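Local coordinates for protein endoglucanase A (Clostridium cellulolyticum, PDB 1EDG) that hydrolyses internal beta-1,4-glucosidic bonds of cellulose, using a family 5 glycoside hydrolase catalytic domain built as a TIM barrel, at residues 68-73 against 353-358; 227-232 against 285-290; 272-277 against 323-328; 308-313 against 317-322. All blocks are in the same frame, centred on the assembly; numbering follows the deposited sequence.

Interaction 1: 68-73 against 353-358; sequences DAIKQK and GFFDRR
I70 and A69 meet the ring of F355. This joins helix 64-73, which lies between TIM-barrel strands 32-34 and 77-80 along the chain, to the small beta hairpin 355-356/361-362, which follows the last barrel strand. The contact is wholly apolar.

The main element is a CH-pi contact. The I70 methyl CD1 sits over the centre of one ring face, 3.7 Å from the F355 centroid and 10° off the ring normal. F355 CG lies anti to the backbone N (chi1 178°), which carries the ring out from the strand to the helix. F362 of the partner hairpin strand also meets this ring, and I70 touches F362 as well.

D341 accepts hydrogen bonds from F354 N and F355 N through its two carboxylate oxygens. K73 forms a salt bridge with D369, tying helix 64-73 to helix 365-374 as well. On the hairpin side, R358 NH1 and D356 OD2 are 3.0 Å apart, a salt bridge of charges with no N-H aimed at the oxygen.

The remaining contact is plain van der Waals packing at the far end of the F355 ring: A69 CB lies 3.8 Å from both CZ and CE1.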
loop_
_atom_site.group_PDB
_atom_site.type_symbol
_atom_site.label_atom_id
_atom_site.label_comp_id
_atom_site.label_asym_id
_atom_site.label_seq_id
_atom_site.Cartn_x
_atom_site.Cartn_y
_atom_site.Cartn_z
ATOM N N ASP A 68 -19.436 0.362 -0.301
ATOM C CA ASP A 68 -20.351 -0.627 -0.870
ATOM C C ASP A 68 -20.086 -0.747 -2.374
ATOM O O ASP A 68 -20.051 -1.853 -2.925
ATOM C CB ASP A 68 -21.815 -0.208 -0.671
ATOM C CG ASP A 68 -22.279 -0.302 0.771
ATOM O OD1 ASP A 68 -21.623 -0.973 1.601
ATOM O OD2 ASP A 68 -23.333 0.301 1.070
ATOM N N ALA A 69 -19.904 0.395 -3.031
ATOM C CA ALA A 69 -19.653 0.437 -4.464
ATOM C C ALA A 69 -18.335 -0.240 -4.849
ATOM O O ALA A 69 -18.260 -0.960 -5.854
ATOM C CB ALA A 69 -19.671 1.868 -4.949
ATOM N N ILE A 70 -17.298 -0.002 -4.051
ATOM C CA ILE A 70 -15.982 -0.588 -4.291
ATOM C C ILE A 70 -16.082 -2.114 -4.254
ATOM O O ILE A 70 -15.575 -2.801 -5.148
ATOM C CB ILE A 70 -14.956 -0.101 -3.227
ATOM C CG1 ILE A 70 -14.778 1.419 -3.318
ATOM C CG2 ILE A 70 -13.625 -0.832 -3.376
ATOM C CD1 ILE A 70 -14.330 1.900 -4.671
ATOM N N LYS A 71 -16.744 -2.639 -3.226
ATOM C CA LYS A 71 -16.915 -4.081 -3.081
ATOM C C LYS A 71 -17.705 -4.665 -4.252
ATOM O O LYS A 71 -17.331 -5.694 -4.819
ATOM C CB LYS A 71 -17.630 -4.413 -1.775
ATOM C CG LYS A 71 -17.837 -5.899 -1.598
ATOM C CD LYS A 71 -18.587 -6.238 -0.347
ATOM C CE LYS A 71 -18.641 -7.749 -0.182
ATOM N NZ LYS A 71 -17.263 -8.349 -0.157
ATOM N N GLN A 72 -18.786 -3.989 -4.620
ATOM C CA GLN A 72 -19.635 -4.424 -5.721
ATOM C C GLN A 72 -18.840 -4.619 -7.017
ATOM O O GLN A 72 -19.154 -5.501 -7.815
ATOM C CB GLN A 72 -20.755 -3.402 -5.940
ATOM C CG GLN A 72 -21.777 -3.787 -6.997
ATOM C CD GLN A 72 -22.582 -2.590 -7.474
ATOM O OE1 GLN A 72 -22.315 -2.038 -8.544
ATOM N NE2 GLN A 72 -23.554 -2.164 -6.670
ATOM N N LYS A 73 -17.806 -3.807 -7.219
ATOM C CA LYS A 73 -16.982 -3.909 -8.416
ATOM C C LYS A 73 -16.115 -5.163 -8.462
ATOM O O LYS A 73 -15.746 -5.626 -9.545
ATOM C CB LYS A 73 -16.085 -2.681 -8.561
ATOM C CG LYS A 73 -16.490 -1.751 -9.678
ATOM C CD LYS A 73 -16.548 -2.470 -11.015
ATOM C CE LYS A 73 -16.890 -1.503 -12.128
ATOM N NZ LYS A 73 -17.482 -2.200 -13.300
ATOM N N GLY A 353 -7.032 9.651 -9.958
ATOM C CA GLY A 353 -8.433 9.515 -9.614
ATOM C C GLY A 353 -9.073 8.470 -10.508
ATOM O O GLY A 353 -8.881 8.505 -11.726
ATOM N N PHE A 354 -9.778 7.517 -9.907
ATOM C CA PHE A 354 -10.467 6.467 -10.661
ATOM C C PHE A 354 -11.924 6.403 -10.202
ATOM O O PHE A 354 -12.843 6.536 -11.011
ATOM C CB PHE A 354 -9.784 5.099 -10.475
ATOM C CG PHE A 354 -8.377 5.040 -11.008
ATOM C CD1 PHE A 354 -8.138 4.790 -12.355
ATOM C CD2 PHE A 354 -7.288 5.259 -10.164
ATOM C CE1 PHE A 354 -6.839 4.765 -12.860
ATOM C CE2 PHE A 354 -5.987 5.236 -10.655
ATOM C CZ PHE A 354 -5.758 4.990 -12.008
ATOM N N PHE A 355 -12.137 6.246 -8.901
ATOM C CA PHE A 355 -13.485 6.172 -8.347
ATOM C C PHE A 355 -13.962 7.578 -7.983
ATOM O O PHE A 355 -13.361 8.241 -7.127
ATOM C CB PHE A 355 -13.490 5.275 -7.107
ATOM C CG PHE A 355 -14.834 5.160 -6.434
ATOM C CD1 PHE A 355 -15.874 4.462 -7.035
ATOM C CD2 PHE A 355 -15.039 5.703 -5.172
ATOM C CE1 PHE A 355 -17.095 4.304 -6.388
ATOM C CE2 PHE A 355 -16.258 5.553 -4.514
ATOM C CZ PHE A 355 -17.288 4.849 -5.123
ATOM N N ASP A 356 -15.006 8.049 -8.659
ATOM C CA ASP A 356 -15.552 9.371 -8.375
ATOM C C ASP A 356 -16.390 9.235 -7.112
ATOM O O ASP A 356 -17.529 8.765 -7.156
ATOM C CB ASP A 356 -16.416 9.863 -9.539
ATOM C CG ASP A 356 -16.763 11.340 -9.424
ATOM O OD1 ASP A 356 -15.909 12.183 -9.765
ATOM O OD2 ASP A 356 -17.887 11.660 -8.995
ATOM N N ARG A 357 -15.806 9.608 -5.977
ATOM C CA ARG A 357 -16.482 9.507 -4.684
ATOM C C ARG A 357 -17.747 10.352 -4.580
ATOM O O ARG A 357 -18.646 10.052 -3.795
ATOM C CB ARG A 357 -15.501 9.823 -3.547
ATOM C CG ARG A 357 -14.680 8.600 -3.122
ATOM C CD ARG A 357 -13.170 8.819 -3.165
ATOM N NE ARG A 357 -12.648 9.293 -1.892
ATOM C CZ ARG A 357 -11.378 9.211 -1.498
ATOM N NH1 ARG A 357 -10.432 8.666 -2.257
ATOM N NH2 ARG A 357 -11.048 9.708 -0.325
ATOM N N ARG A 358 -17.824 11.382 -5.412
ATOM C CA ARG A 358 -18.974 12.278 -5.447
ATOM C C ARG A 358 -20.226 11.542 -5.944
ATOM O O ARG A 358 -21.270 11.571 -5.291
ATOM C CB ARG A 358 -18.663 13.447 -6.373
ATOM C CG ARG A 358 -19.592 14.633 -6.254
ATOM C CD ARG A 358 -19.393 15.576 -7.433
ATOM N NE ARG A 358 -17.981 15.753 -7.771
ATOM C CZ ARG A 358 -17.406 15.267 -8.870
ATOM N NH1 ARG A 358 -18.120 14.568 -9.746
ATOM N NH2 ARG A 358 -16.114 15.474 -9.092
#

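Interaction 2: 227-232 against 285-290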
loop_
_atom_site.group_PDB
_atom_site.type_symbol
_atom_site.label_atom_id
_atom_site.label_comp_id
_atom_site.label_asym_id
_atom_site.label_seq_id
_atom_site.Cartn_x
_atom_site.Cartn_y
_atom_site.Cartn_z
ATOM N N SER A 227 10.524 0.052 -1.923
ATOM C CA SER A 227 10.875 -0.309 -3.295
ATOM C C SER A 227 11.151 -1.811 -3.412
ATOM O O SER A 227 11.411 -2.492 -2.411
ATOM C CB SER A 227 12.091 0.489 -3.779
ATOM O OG SER A 227 13.256 0.140 -3.059
ATOM N N PRO A 228 11.023 -2.367 -4.626
ATOM C CA PRO A 228 11.287 -3.798 -4.801
ATOM C C PRO A 228 12.728 -4.105 -4.377
ATOM O O PRO A 228 12.974 -5.086 -3.670
ATOM C CB PRO A 228 11.087 -3.993 -6.304
ATOM C CG PRO A 228 10.025 -2.989 -6.630
ATOM C CD PRO A 228 10.493 -1.771 -5.866
ATOM N N ASP A 229 13.662 -3.234 -4.760
ATOM C CA ASP A 229 15.071 -3.406 -4.402
ATOM C C ASP A 229 15.299 -3.294 -2.899
ATOM O O ASP A 229 16.200 -3.931 -2.357
ATOM C CB ASP A 229 15.954 -2.400 -5.141
ATOM C CG ASP A 229 16.131 -2.743 -6.613
ATOM O OD1 ASP A 229 16.028 -3.934 -6.975
ATOM O OD2 ASP A 229 16.385 -1.820 -7.411
ATOM N N GLY A 230 14.489 -2.484 -2.226
ATOM C CA GLY A 230 14.614 -2.347 -0.789
ATOM C C GLY A 230 14.267 -3.645 -0.079
ATOM O O GLY A 230 14.757 -3.918 1.017
ATOM N N ALA A 231 13.419 -4.455 -0.703
ATOM C CA ALA A 231 13.007 -5.719 -0.110
ATOM C C ALA A 231 13.842 -6.914 -0.572
ATOM O O ALA A 231 13.945 -7.912 0.143
ATOM C CB ALA A 231 11.526 -5.971 -0.394
ATOM N N THR A 232 14.430 -6.823 -1.761
ATOM C CA THR A 232 15.215 -7.932 -2.285
ATOM C C THR A 232 16.719 -7.889 -2.022
ATOM O O THR A 232 17.392 -8.914 -2.162
ATOM C CB THR A 232 14.960 -8.144 -3.795
ATOM O OG1 THR A 232 15.286 -6.952 -4.516
ATOM C CG2 THR A 232 13.497 -8.507 -4.042
ATOM N N VAL A 285 7.874 -3.856 -16.655
ATOM C CA VAL A 285 6.867 -4.297 -15.694
ATOM C C VAL A 285 7.265 -5.598 -14.988
ATOM O O VAL A 285 7.128 -5.719 -13.775
ATOM C CB VAL A 285 5.484 -4.502 -16.389
ATOM C CG1 VAL A 285 4.491 -5.165 -15.439
ATOM C CG2 VAL A 285 4.929 -3.167 -16.869
ATOM N N THR A 286 7.784 -6.561 -15.742
ATOM C CA THR A 286 8.147 -7.856 -15.174
ATOM C C THR A 286 9.481 -8.001 -14.426
ATOM O O THR A 286 9.605 -8.881 -13.571
ATOM C CB THR A 286 8.059 -8.968 -16.248
ATOM O OG1 THR A 286 8.955 -8.670 -17.325
ATOM C CG2 THR A 286 6.631 -9.082 -16.784
ATOM N N TRP A 287 10.461 -7.142 -14.704
ATOM C CA TRP A 287 11.763 -7.274 -14.045
ATOM C C TRP A 287 11.677 -7.377 -12.525
ATOM O O TRP A 287 12.192 -8.331 -11.933
ATOM C CB TRP A 287 12.729 -6.149 -14.456
ATOM C CG TRP A 287 12.510 -4.840 -13.744
ATOM C CD1 TRP A 287 11.677 -3.828 -14.127
ATOM C CD2 TRP A 287 13.091 -4.432 -12.491
ATOM N NE1 TRP A 287 11.690 -2.823 -13.189
ATOM C CE2 TRP A 287 12.549 -3.165 -12.175
ATOM C CE3 TRP A 287 14.007 -5.018 -11.604
ATOM C CZ2 TRP A 287 12.892 -2.469 -11.003
ATOM C CZ3 TRP A 287 14.349 -4.328 -10.437
ATOM C CH2 TRP A 287 13.790 -3.066 -10.150
ATOM N N PHE A 288 10.976 -6.442 -11.891
ATOM C CA PHE A 288 10.877 -6.469 -10.438
ATOM C C PHE A 288 9.994 -7.604 -9.937
ATOM O O PHE A 288 10.214 -8.131 -8.840
ATOM C CB PHE A 288 10.439 -5.106 -9.872
ATOM C CG PHE A 288 8.976 -4.802 -10.039
ATOM C CD1 PHE A 288 8.503 -4.196 -11.198
ATOM C CD2 PHE A 288 8.069 -5.128 -9.033
ATOM C CE1 PHE A 288 7.146 -3.922 -11.353
ATOM C CE2 PHE A 288 6.715 -4.858 -9.181
ATOM C CZ PHE A 288 6.255 -4.253 -10.346
ATOM N N MET A 289 9.012 -8.000 -10.745
ATOM C CA MET A 289 8.125 -9.093 -10.368
ATOM C C MET A 289 8.892 -10.409 -10.334
ATOM O O MET A 289 8.640 -11.250 -9.472
ATOM C CB MET A 289 6.936 -9.187 -11.322
ATOM C CG MET A 289 6.043 -7.975 -11.256
ATOM S SD MET A 289 4.486 -8.228 -12.081
ATOM C CE MET A 289 3.708 -6.574 -11.877
ATOM N N ASP A 290 9.826 -10.583 -11.266
ATOM C CA ASP A 290 10.638 -11.797 -11.305
ATOM C C ASP A 290 11.545 -11.842 -10.079
ATOM O O ASP A 290 11.731 -12.900 -9.476
ATOM C CB ASP A 290 11.462 -11.871 -12.591
ATOM C CG ASP A 290 10.636 -12.303 -13.793
ATOM O OD1 ASP A 290 9.622 -13.007 -13.611
ATOM O OD2 ASP A 290 11.005 -11.937 -14.926
#
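P228 packs against F288, and D229 meets the neighbouring W287. The proline ring edge does the touching. Its CG is 3.8 Å from F288 CD2, and its CB is 3.8 Å from F288 CB. The two side chains cross obliquely.

W287 and F288 share an uncommon helix rotamer. In both, CG lies between the backbone N and the carbonyl carbon, with chi1 at 80° and 76°. At W287 this torsion folds the indole back along its own helix, where F288 CB lies over the centre of one ring face, 3.6 Å above the plane. On F288 itself, M289 CG covers one ring face near the rim.

The D229 carboxylate comes to the edge of the indole. OD1 is near the ring plane, 3.9 Å from W287 CZ3, and OD2 is 4.0 Å from CH2. The carboxylate and ring planes are 53° apart. This is contact with ring C-H groups. W287 is exposed and D229 partly so, and this side of the contact faces solvent.

The helix 228-232 has S227 as its N-cap: S227 OG accepts from G230 N at 3.0 Å.

The short helix 228-232, in the segment after barrel strand 219-222, thus rests on helix 279-297. A231 O receives a hydrogen bond from Y296 OH, a second tie to helix 279-297. F288 also touches A255, just past strand 249-254, and Y326 of helix 316-332.

Interaction 3: 272-277 against 323-328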
loop_
_atom_site.group_PDB
_atom_site.type_symbol
_atom_site.label_atom_id
_atom_site.label_comp_id
_atom_site.label_asym_id
_atom_site.label_seq_id
_atom_site.Cartn_x
_atom_site.Cartn_y
_atom_site.Cartn_z
ATOM N N ASN A 272 3.346 9.218 -22.526
ATOM C CA ASN A 272 1.995 8.679 -22.406
ATOM C C ASN A 272 1.864 7.384 -23.199
ATOM O O ASN A 272 0.759 6.877 -23.397
ATOM C CB ASN A 272 0.949 9.697 -22.882
ATOM C CG ASN A 272 1.009 9.954 -24.380
ATOM O OD1 ASN A 272 1.978 9.596 -25.054
ATOM N ND2 ASN A 272 -0.032 10.587 -24.910
ATOM N N ALA A 273 2.998 6.838 -23.622
ATOM C CA ALA A 273 2.994 5.619 -24.412
ATOM C C ALA A 273 3.688 4.439 -23.747
ATOM O O ALA A 273 4.730 4.589 -23.105
ATOM C CB ALA A 273 3.613 5.885 -25.767
ATOM N N TRP A 274 3.088 3.266 -23.909
ATOM C CA TRP A 274 3.608 2.008 -23.383
ATOM C C TRP A 274 3.011 0.969 -24.319
ATOM O O TRP A 274 1.792 0.903 -24.485
ATOM C CB TRP A 274 3.153 1.756 -21.938
ATOM C CG TRP A 274 3.690 0.461 -21.365
ATOM C CD1 TRP A 274 4.921 0.258 -20.792
ATOM C CD2 TRP A 274 3.025 -0.812 -21.340
ATOM N NE1 TRP A 274 5.057 -1.059 -20.419
ATOM C CE2 TRP A 274 3.912 -1.738 -20.744
ATOM C CE3 TRP A 274 1.766 -1.260 -21.767
ATOM C CZ2 TRP A 274 3.578 -3.092 -20.565
ATOM C CZ3 TRP A 274 1.435 -2.604 -21.589
ATOM C CH2 TRP A 274 2.339 -3.501 -20.992
ATOM N N ASN A 275 3.881 0.181 -24.937
ATOM C CA ASN A 275 3.481 -0.834 -25.906
ATOM C C ASN A 275 3.502 -2.255 -25.341
ATOM O O ASN A 275 4.570 -2.839 -25.127
ATOM C CB ASN A 275 4.392 -0.736 -27.140
ATOM C CG ASN A 275 3.931 -1.616 -28.292
ATOM O OD1 ASN A 275 2.943 -2.350 -28.194
ATOM N ND2 ASN A 275 4.656 -1.547 -29.399
ATOM N N ILE A 276 2.310 -2.821 -25.172
ATOM C CA ILE A 276 2.148 -4.174 -24.644
ATOM C C ILE A 276 2.810 -5.228 -25.540
ATOM O O ILE A 276 3.138 -6.324 -25.086
ATOM C CB ILE A 276 0.632 -4.513 -24.438
ATOM C CG1 ILE A 276 0.472 -5.760 -23.559
ATOM C CG2 ILE A 276 -0.073 -4.694 -25.785
ATOM C CD1 ILE A 276 -0.963 -6.070 -23.186
ATOM N N ASN A 277 3.030 -4.882 -26.803
ATOM C CA ASN A 277 3.640 -5.800 -27.767
ATOM C C ASN A 277 5.155 -5.687 -27.831
ATOM O O ASN A 277 5.810 -6.499 -28.478
ATOM C CB ASN A 277 3.066 -5.561 -29.169
ATOM C CG ASN A 277 1.560 -5.697 -29.211
ATOM O OD1 ASN A 277 1.012 -6.770 -28.953
ATOM N ND2 ASN A 277 0.880 -4.603 -29.523
ATOM N N MET A 323 -2.541 -1.645 -17.152
ATOM C CA MET A 323 -3.045 -2.179 -15.886
ATOM C C MET A 323 -3.437 -3.656 -15.970
ATOM O O MET A 323 -3.210 -4.419 -15.024
ATOM C CB MET A 323 -4.202 -1.339 -15.333
ATOM C CG MET A 323 -3.789 0.055 -14.829
ATOM S SD MET A 323 -2.360 0.042 -13.674
ATOM C CE MET A 323 -3.006 -0.913 -12.292
ATOM N N SER A 324 -4.019 -4.060 -17.101
ATOM C CA SER A 324 -4.418 -5.464 -17.302
ATOM C C SER A 324 -3.197 -6.387 -17.276
ATOM O O SER A 324 -3.198 -7.417 -16.590
ATOM C CB SER A 324 -5.173 -5.641 -18.633
ATOM O OG SER A 324 -6.443 -5.011 -18.589
ATOM N N TYR A 325 -2.165 -5.997 -18.019
ATOM C CA TYR A 325 -0.917 -6.752 -18.104
ATOM C C TYR A 325 -0.218 -6.804 -16.734
ATOM O O TYR A 325 0.261 -7.859 -16.307
ATOM C CB TYR A 325 -0.006 -6.094 -19.142
ATOM C CG TYR A 325 1.313 -6.801 -19.379
ATOM C CD1 TYR A 325 1.410 -7.851 -20.290
ATOM C CD2 TYR A 325 2.476 -6.381 -18.728
ATOM C CE1 TYR A 325 2.631 -8.463 -20.553
ATOM C CE2 TYR A 325 3.704 -6.986 -18.983
ATOM C CZ TYR A 325 3.775 -8.025 -19.897
ATOM O OH TYR A 325 4.994 -8.608 -20.155
ATOM N N TYR A 326 -0.171 -5.659 -16.057
ATOM C CA TYR A 326 0.446 -5.541 -14.738
ATOM C C TYR A 326 -0.199 -6.528 -13.752
ATOM O O TYR A 326 0.491 -7.323 -13.105
ATOM C CB TYR A 326 0.298 -4.088 -14.234
ATOM C CG TYR A 326 1.093 -3.736 -12.989
ATOM C CD1 TYR A 326 0.710 -4.212 -11.732
ATOM C CD2 TYR A 326 2.216 -2.905 -13.068
ATOM C CE1 TYR A 326 1.423 -3.870 -10.581
ATOM C CE2 TYR A 326 2.937 -2.553 -11.919
ATOM C CZ TYR A 326 2.531 -3.039 -10.679
ATOM O OH TYR A 326 3.215 -2.685 -9.540
ATOM N N VAL A 327 -1.524 -6.497 -13.657
ATOM C CA VAL A 327 -2.239 -7.383 -12.738
ATOM C C VAL A 327 -2.090 -8.865 -13.114
ATOM O O VAL A 327 -1.878 -9.705 -12.242
ATOM C CB VAL A 327 -3.742 -6.999 -12.635
ATOM C CG1 VAL A 327 -4.487 -8.008 -11.772
ATOM C CG2 VAL A 327 -3.881 -5.589 -12.036
ATOM N N ALA A 328 -2.184 -9.173 -14.406
ATOM C CA ALA A 328 -2.046 -10.551 -14.879
ATOM C C ALA A 328 -0.662 -11.117 -14.551
ATOM O O ALA A 328 -0.545 -12.249 -14.082
ATOM C CB ALA A 328 -2.304 -10.628 -16.379
#
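W274 and I276 reach from a loop to the Y325 side chain on helix 316-332. The tight half is the tryptophan. Its CH2 corner is 3.7 Å from Y325 CD2 and 3.8 Å from Y325 CG, so the outer edge of the indole presses on the root of the tyrosine ring. The same CH2 lies 4.0 Å from Y325 CB. CD2 is near the indole plane. The rings meet obliquely, with planes at 54° and centroids 5.5 Å apart.

W274 CG is anti to the backbone N (chi1 -179°), and the indole runs from the loop into the protein. NE1 donates to D281 O, which helps hold the indole in this rotation. One face of the indole carries I276 N, 3.6 Å above the plane and offset toward the rim. Y322 meets W274 edge-to-face.

The other half is looser and nearer solvent. I276 is partly exposed. Its CG1 approaches Y325 CD1 at 4.0 Å, and its CD1 is slightly farther from that atom. The residues flanking I276, N275 and N277, are exposed. N275 OD1 accepts from N277 N at 2.9 Å, an Asx turn, with the donor above the carbonyl plane.

The loop 272-277 leads into helix 279-297. Y325 also touches Q282 and T286 of that helix, so the tyrosine of helix 316-332 packs between the loop and helix 279-297.

Interaction 4: 308-313 against 317-322; sequences CGAVDK and KTRVEY
R319 reaches across to A310, V311 and D312, so the first turns of helix 316-332 grip the loop that leads into it. The loop follows 303-308, the seventh strand of the TIM barrel.

From CB, which points toward the loop, the arginine chain leaves with CG anti to the carbonyl carbon (chi1 -69°). CD then passes 3.4 Å from V311 O and also touches A310 CB. A bend at chi3 (-61°) lays the guanidinium group against the loop backbone. NE passes D312 CA, and CZ sits over it at 3.6 Å, so D312 CA covers the centre of one guanidinium face. NH1 donates to A310 O at 2.9 Å, with an N-H...O angle of 146° and the oxygen close to the guanidinium plane. NH2 ends near D312 OD1, 3.7 Å away. This is a long salt bridge of charges alone. Water 2 joins the two, donating to D312 OD1 and accepting from NH2. D312 OD1 also accepts a hydrogen bond from N314 N, and R319 has a cation-pi contact with F364.

Y322 forms the second point of contact. Its CE2 lies 4.0 Å from A310 CB. Its OH is hydrogen-bonded to C257 O, and water 1 bridges it to the loop, 2.8 Å from Y322 OH and 2.9 Å from G309 N.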
loop_
_atom_site.group_PDB
_atom_site.type_symbol
_atom_site.label_atom_id
_atom_site.label_comp_id
_atom_site.label_asym_id
_atom_site.label_seq_id
_atom_site.Cartn_x
_atom_site.Cartn_y
_atom_site.Cartn_z
ATOM N N CYS A 308 0.043 0.779 -6.785
ATOM C CA CYS A 308 0.344 0.705 -8.212
ATOM C C CYS A 308 -0.691 1.565 -8.947
ATOM O O CYS A 308 -1.663 2.028 -8.340
ATOM C CB CYS A 308 0.332 -0.746 -8.722
ATOM S SG CYS A 308 -1.253 -1.590 -8.627
ATOM N N GLY A 309 -0.443 1.839 -10.225
ATOM C CA GLY A 309 -1.374 2.643 -10.995
ATOM C C GLY A 309 -0.657 3.468 -12.046
ATOM O O GLY A 309 0.571 3.452 -12.124
ATOM N N ALA A 310 -1.431 4.171 -12.867
ATOM C CA ALA A 310 -0.888 5.020 -13.919
ATOM C C ALA A 310 -1.737 6.284 -13.976
ATOM O O ALA A 310 -2.967 6.221 -13.968
ATOM C CB ALA A 310 -0.913 4.297 -15.261
ATOM N N VAL A 311 -1.064 7.425 -13.983
ATOM C CA VAL A 311 -1.717 8.721 -14.015
ATOM C C VAL A 311 -2.421 8.987 -15.356
ATOM O O VAL A 311 -1.962 8.554 -16.411
ATOM C CB VAL A 311 -0.677 9.836 -13.694
ATOM C CG1 VAL A 311 0.299 10.036 -14.850
ATOM C CG2 VAL A 311 -1.361 11.105 -13.345
ATOM N N ASP A 312 -3.545 9.690 -15.308
ATOM C CA ASP A 312 -4.301 10.014 -16.518
ATOM C C ASP A 312 -3.544 10.980 -17.428
ATOM O O ASP A 312 -3.188 12.088 -17.016
ATOM C CB ASP A 312 -5.659 10.611 -16.136
ATOM C CG ASP A 312 -6.492 11.033 -17.344
ATOM O OD1 ASP A 312 -6.276 10.530 -18.470
ATOM O OD2 ASP A 312 -7.391 11.874 -17.148
ATOM N N LYS A 313 -3.282 10.544 -18.656
ATOM C CA LYS A 313 -2.597 11.368 -19.651
ATOM C C LYS A 313 -3.427 11.321 -20.928
ATOM O O LYS A 313 -2.882 11.369 -22.033
ATOM C CB LYS A 313 -1.182 10.834 -19.925
ATOM C CG LYS A 313 -0.190 11.098 -18.797
ATOM C CD LYS A 313 1.136 10.390 -19.015
ATOM C CE LYS A 313 2.096 10.721 -17.886
ATOM N NZ LYS A 313 3.314 9.871 -17.896
ATOM N N LYS A 317 -6.893 3.710 -23.664
ATOM C CA LYS A 317 -6.505 2.404 -24.187
ATOM C C LYS A 317 -5.175 1.904 -23.635
ATOM O O LYS A 317 -5.084 0.764 -23.165
ATOM C CB LYS A 317 -6.467 2.420 -25.717
ATOM C CG LYS A 317 -6.160 1.059 -26.351
ATOM C CD LYS A 317 -6.302 1.121 -27.869
ATOM C CE LYS A 317 -5.952 -0.207 -28.535
ATOM N NZ LYS A 317 -4.481 -0.453 -28.589
ATOM N N THR A 318 -4.159 2.762 -23.674
ATOM C CA THR A 318 -2.834 2.395 -23.180
ATOM C C THR A 318 -2.877 2.050 -21.691
ATOM O O THR A 318 -2.235 1.092 -21.256
ATOM C CB THR A 318 -1.813 3.519 -23.444
ATOM O OG1 THR A 318 -1.818 3.837 -24.846
ATOM C CG2 THR A 318 -0.413 3.082 -23.039
ATOM N N ARG A 319 -3.661 2.800 -20.917
ATOM C CA ARG A 319 -3.778 2.525 -19.488
ATOM C C ARG A 319 -4.548 1.231 -19.208
ATOM O O ARG A 319 -4.228 0.510 -18.260
ATOM C CB ARG A 319 -4.385 3.713 -18.728
ATOM C CG ARG A 319 -3.456 4.935 -18.660
ATOM C CD ARG A 319 -3.814 5.888 -17.508
ATOM N NE ARG A 319 -5.160 6.454 -17.620
ATOM C CZ ARG A 319 -5.914 6.816 -16.586
ATOM N NH1 ARG A 319 -5.463 6.677 -15.348
ATOM N NH2 ARG A 319 -7.129 7.305 -16.785
ATOM N N VAL A 320 -5.542 0.918 -20.037
ATOM C CA VAL A 320 -6.300 -0.322 -19.858
ATOM C C VAL A 320 -5.351 -1.505 -20.107
ATOM O O VAL A 320 -5.304 -2.460 -19.322
ATOM C CB VAL A 320 -7.500 -0.418 -20.839
ATOM C CG1 VAL A 320 -8.151 -1.802 -20.744
ATOM C CG2 VAL A 320 -8.531 0.660 -20.512
ATOM N N GLU A 321 -4.570 -1.411 -21.180
ATOM C CA GLU A 321 -3.614 -2.459 -21.536
ATOM C C GLU A 321 -2.523 -2.625 -20.473
ATOM O O GLU A 321 -2.231 -3.749 -20.042
ATOM C CB GLU A 321 -3.010 -2.172 -22.913
ATOM C CG GLU A 321 -4.026 -2.318 -24.048
ATOM C CD GLU A 321 -3.535 -1.767 -25.372
ATOM O OE1 GLU A 321 -2.730 -0.813 -25.372
ATOM O OE2 GLU A 321 -3.971 -2.278 -26.424
ATOM N N TYR A 322 -1.964 -1.505 -20.017
ATOM C CA TYR A 322 -0.922 -1.520 -18.991
ATOM C C TYR A 322 -1.415 -2.125 -17.674
ATOM O O TYR A 322 -0.783 -3.038 -17.136
ATOM C CB TYR A 322 -0.367 -0.102 -18.766
ATOM C CG TYR A 322 0.522 0.049 -17.539
ATOM C CD1 TYR A 322 1.868 -0.334 -17.566
ATOM C CD2 TYR A 322 0.013 0.581 -16.352
ATOM C CE1 TYR A 322 2.682 -0.186 -16.434
ATOM C CE2 TYR A 322 0.811 0.731 -15.222
ATOM C CZ TYR A 322 2.139 0.350 -15.266
ATOM O OH TYR A 322 2.911 0.512 -14.137
HETATM O O HOH W 1 1.922 0.687 -11.514
HETATM O O HOH W 2 -6.821 8.203 -19.626
#

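How the interactions relate
Interactions 3 and 4 use successive turns of helix 316-332, with centres 7 Å apart. W274 CZ3 packs 3.7 Å from Y322 CA. Interaction 2 reaches this group through helix 279-297: F288 CZ is 3.5 Å from Y326 OH, and V285 CG2 touches both W274 and Y322. Interaction 1 touches interaction 4 where F354 CE1 lies 3.4 Å from R319 NH1. Interactions 1 and 2 do not touch; their centres are 29 Å apart, across the centre of the chain. In family 5 the nucleophile glutamate ends the seventh barrel strand. Interaction 4 opens at the end of strand 303-308, so it probably lies close to that catalytic position.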